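Local coordinates for protein AgaA (PDB 6HLX) that binds the opine agropinic acid as a periplasmic binding protein and probably hands it to an ABC transporter for import, at residues A264-R267 and S268-I271; V437-A440 and L441-S444. All blocks are in the same frame, centred on the assembly; numbering follows the deposited sequence.

Contact 1 of 2, residues A264-R267 and S268-I271; sequences AVDR and SAII. With ZN (zinc ion), chain O.
D266 brings its carboxylate against the backbone N-H groups of S268 and A269, at the start of helix 267-274. OD2 accepts from S268 N at 3.0 Å in a weak, strongly bent bond, and from A269 N at 3.2 Å through its anti lone pair. A269 N is shared, with a weaker bond to D266 O. With chi1 at -168°, CG stands anti to the backbone N of D266, which sends the acid forward, past its own carbonyl carbon, to these amides. This is an N-cap, doubling as a metal ligand, since OD1 of D266 binds a zinc ion at 1.9 Å. A water on the same zinc donates to D266 OD2 at 3.0 Å, so both oxygens are engaged and the carboxylate's rotation is pinned; metal and helix N-terminus together would be expected to favour its charged form. The backbone N-H of D266 in turn bonds the carboxylate of E345. One step further on, I271 N meets R267 O almost straight, at 3.1 Å and in the carbonyl plane. The CG1 methyl of V265 touches I270 CD1 at 3.7 Å, while the guanidinium of R267 turns back to the carbonyl of A262.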
loop_
_atom_site.group_PDB
_atom_site.type_symbol
_atom_site.label_atom_id
_atom_site.label_comp_id
_atom_site.label_asym_id
_atom_site.label_seq_id
_atom_site.Cartn_x
_atom_site.Cartn_y
_atom_site.Cartn_z
ATOM N N ALA A 264 25.296 -8.395 -0.998
ATOM C CA ALA A 264 26.109 -7.611 -0.063
ATOM C C ALA A 264 25.428 -7.223 1.233
ATOM O O ALA A 264 26.114 -6.913 2.210
ATOM C CB ALA A 264 26.625 -6.351 -0.745
ATOM N N VAL A 265 24.097 -7.137 1.236
ATOM C CA VAL A 265 23.411 -6.656 2.432
ATOM C C VAL A 265 23.074 -7.787 3.383
ATOM O O VAL A 265 22.249 -8.631 3.053
ATOM C CB VAL A 265 22.181 -5.776 2.090
ATOM C CG1 VAL A 265 21.500 -5.264 3.368
ATOM C CG2 VAL A 265 22.570 -4.602 1.198
ATOM N N ASP A 266 23.695 -7.789 4.583
ATOM C CA ASP A 266 23.378 -8.786 5.582
ATOM C C ASP A 266 21.974 -8.487 6.127
ATOM O O ASP A 266 21.713 -7.389 6.633
ATOM C CB ASP A 266 24.374 -8.799 6.735
ATOM C CG ASP A 266 24.146 -10.033 7.559
ATOM O OD1 ASP A 266 24.738 -11.097 7.219
ATOM O OD2 ASP A 266 23.338 -9.967 8.507
ATOM N N ARG A 267 21.081 -9.460 6.005
ATOM C CA ARG A 267 19.685 -9.258 6.403
ATOM C C ARG A 267 19.486 -9.202 7.912
ATOM O O ARG A 267 18.597 -8.472 8.379
ATOM C CB ARG A 267 18.797 -10.288 5.725
ATOM C CG ARG A 267 18.709 -9.976 4.240
ATOM C CD ARG A 267 18.683 -11.208 3.421
ATOM N NE ARG A 267 18.469 -10.910 2.004
ATOM C CZ ARG A 267 19.431 -10.783 1.096
ATOM N NH1 ARG A 267 20.705 -10.836 1.455
ATOM N NH2 ARG A 267 19.125 -10.556 -0.172
ATOM N N SER A 268 20.343 -9.896 8.687
ATOM C CA SER A 268 20.255 -9.807 10.149
ATOM C C SER A 268 20.652 -8.423 10.637
ATOM O O SER A 268 20.172 -8.011 11.677
ATOM C CB SER A 268 21.122 -10.868 10.819
ATOM O OG SER A 268 20.661 -12.158 10.458
ATOM N N ALA A 269 21.535 -7.698 9.900
ATOM C CA ALA A 269 21.931 -6.337 10.293
ATOM C C ALA A 269 20.704 -5.435 10.249
ATOM O O ALA A 269 20.508 -4.641 11.161
ATOM C CB ALA A 269 23.021 -5.796 9.374
ATOM N N ILE A 270 19.841 -5.600 9.232
ATOM C CA ILE A 270 18.606 -4.803 9.152
ATOM C C ILE A 270 17.633 -5.200 10.277
ATOM O O ILE A 270 17.160 -4.330 11.005
ATOM C CB ILE A 270 17.946 -4.878 7.749
ATOM C CG1 ILE A 270 18.871 -4.234 6.679
ATOM C CG2 ILE A 270 16.556 -4.187 7.782
ATOM C CD1 ILE A 270 18.447 -4.500 5.261
ATOM N N ILE A 271 17.349 -6.506 10.419
ATOM C CA ILE A 271 16.413 -7.015 11.439
ATOM C C ILE A 271 16.825 -6.570 12.850
ATOM O O ILE A 271 15.983 -6.064 13.597
ATOM C CB ILE A 271 16.247 -8.560 11.322
ATOM C CG1 ILE A 271 15.591 -8.943 9.970
ATOM C CG2 ILE A 271 15.464 -9.147 12.520
ATOM C CD1 ILE A 271 15.765 -10.407 9.555
HETATM ZN ZN ZN O . 24.093 -12.546 8.266
HETATM O O HOH W 1 24.086 -12.300 10.202
#

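Contact 2 of 2, residues V437-A440 and L441-S444. With ACT (acetate ion), chain J.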
loop_
_atom_site.group_PDB
_atom_site.type_symbol
_atom_site.label_atom_id
_atom_site.label_comp_id
_atom_site.label_asym_id
_atom_site.label_seq_id
_atom_site.Cartn_x
_atom_site.Cartn_y
_atom_site.Cartn_z
ATOM N N VAL A 437 8.860 -15.923 -11.728
ATOM C CA VAL A 437 9.767 -15.831 -10.568
ATOM C C VAL A 437 11.243 -16.036 -10.995
ATOM O O VAL A 437 12.117 -15.283 -10.565
ATOM C CB VAL A 437 9.328 -16.776 -9.434
ATOM C CG1 VAL A 437 10.477 -17.031 -8.474
ATOM C CG2 VAL A 437 8.124 -16.204 -8.680
ATOM N N ASP A 438 11.507 -17.018 -11.875
ATOM C CA ASP A 438 12.877 -17.254 -12.383
ATOM C C ASP A 438 13.431 -15.987 -13.046
ATOM O O ASP A 438 14.574 -15.601 -12.778
ATOM C CB ASP A 438 12.853 -18.395 -13.407
ATOM C CG ASP A 438 12.534 -19.760 -12.815
ATOM O OD1 ASP A 438 12.463 -19.870 -11.569
ATOM O OD2 ASP A 438 12.391 -20.726 -13.597
ATOM N N ARG A 439 12.619 -15.338 -13.904
ATOM C CA ARG A 439 13.056 -14.122 -14.601
ATOM C C ARG A 439 13.178 -12.933 -13.630
ATOM O O ARG A 439 14.090 -12.115 -13.775
ATOM C CB ARG A 439 12.121 -13.789 -15.770
ATOM C CG ARG A 439 12.611 -12.592 -16.575
ATOM C CD ARG A 439 13.062 -12.990 -17.938
ATOM N NE ARG A 439 13.581 -11.857 -18.705
ATOM C CZ ARG A 439 14.789 -11.830 -19.256
ATOM N NH1 ARG A 439 15.176 -10.782 -19.971
ATOM N NH2 ARG A 439 15.621 -12.853 -19.099
ATOM N N ALA A 440 12.277 -12.853 -12.633
ATOM C CA ALA A 440 12.318 -11.794 -11.612
ATOM C C ALA A 440 13.622 -11.895 -10.795
ATOM O O ALA A 440 14.180 -10.880 -10.398
ATOM C CB ALA A 440 11.120 -11.926 -10.686
ATOM N N LEU A 441 14.073 -13.113 -10.495
ATOM C CA LEU A 441 15.320 -13.293 -9.731
ATOM C C LEU A 441 16.529 -12.967 -10.606
ATOM O O LEU A 441 17.445 -12.260 -10.174
ATOM C CB LEU A 441 15.424 -14.747 -9.243
ATOM C CG LEU A 441 14.485 -15.117 -8.101
ATOM C CD1 LEU A 441 14.375 -16.653 -7.959
ATOM C CD2 LEU A 441 14.962 -14.476 -6.782
ATOM N N GLU A 442 16.530 -13.476 -11.845
ATOM C CA GLU A 442 17.617 -13.237 -12.786
ATOM C C GLU A 442 17.899 -11.737 -12.984
ATOM O O GLU A 442 19.060 -11.304 -12.896
ATOM C CB GLU A 442 17.287 -13.901 -14.131
ATOM C CG GLU A 442 18.359 -13.658 -15.176
ATOM C CD GLU A 442 18.040 -14.187 -16.563
ATOM O OE1 GLU A 442 18.858 -13.948 -17.480
ATOM O OE2 GLU A 442 16.979 -14.831 -16.735
ATOM N N LEU A 443 16.844 -10.956 -13.234
ATOM C CA LEU A 443 16.984 -9.524 -13.498
ATOM C C LEU A 443 17.019 -8.673 -12.240
ATOM O O LEU A 443 17.594 -7.575 -12.251
ATOM C CB LEU A 443 15.892 -9.030 -14.463
ATOM C CG LEU A 443 15.851 -9.666 -15.869
ATOM C CD1 LEU A 443 14.714 -9.070 -16.665
ATOM C CD2 LEU A 443 17.159 -9.462 -16.638
ATOM N N SER A 444 16.420 -9.181 -11.148
ATOM C CA SER A 444 16.333 -8.495 -9.859
ATOM C C SER A 444 16.021 -6.979 -9.960
ATOM O O SER A 444 16.755 -6.177 -9.368
ATOM C CB SER A 444 17.595 -8.743 -9.039
ATOM O OG SER A 444 17.570 -10.059 -8.514
HETATM C C ACT J . 18.283 -11.640 -21.187
HETATM O O ACT J . 18.467 -12.601 -20.387
HETATM O OXT ACT J . 18.591 -10.443 -20.961
HETATM C CH3 ACT J . 17.621 -11.953 -22.552
#
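R439 leaves helix 426-443 with CG anti to its backbone N (chi1 -176°) and then bends at chi2 (111°), a turn that carries the guanidinium along the helix toward E442 and L443. E442 starts out the same way and stays extended beyond CG, bringing its carboxylate up beside the arginine. The two are an i, i+3 salt-bridge pair on the helix's last turn; their flat groups stand almost perpendicular, 89° between planes, and the bridge from R439 NH2 to E442 OE2 is a long one at 3.4 Å. L443, at i+4, supplies an apolar floor: its CG sits 4.1 Å over the centre of one guanidinium face, and its CD1 approaches R439 NE to 3.6 Å. At the edge of the same group, NH2 of R439 donates almost straight, at 3.1 Å, to atom O of an acetate, probably from the crystallisation liquor. That oxygen is also 3.2 Å from E442 OE1, and the arginine, with NH2 near both acids, would be expected to offset their like charges. R439 NE is held by D410. V437 and L441 lie side by side, pointing the same way, with V437 CG1 4.0 Å from L441 CD1.

The helix ends here. S444 N makes a bent bond to A440 O, then S444 turns to positive phi, its hydroxyl OG giving a hydrogen bond to L441 O at 2.8 Å. D438, meanwhile, is paired with K298. Around this last turn, R439 and L443 lean on I413 of helix 411-422, L443 and S444 meet P255 and Q259 of helix 255-264, and the chain runs on into strand 446-451.

Overall arrangement
Contacts 1 and 2 lie about 21 Å apart between centres, with nearest atoms about 9 Å apart, and do not touch. Helix 255-264 spans them: P255 and Q259 pack against the end of contact 2, while contact 1 opens on the helix's last residue. Strand 446-451 makes a second connection, since it begins two residues after the end of contact 2 and its F449 and M450 cover V265, I270 and I271 of contact 1. In contact 1 the side chain of I270 lies about 11 Å from bound agropinic acid, and a further zinc sits about 5 Å from the D266 side chain. Contact 2 lies away from the known binding sites.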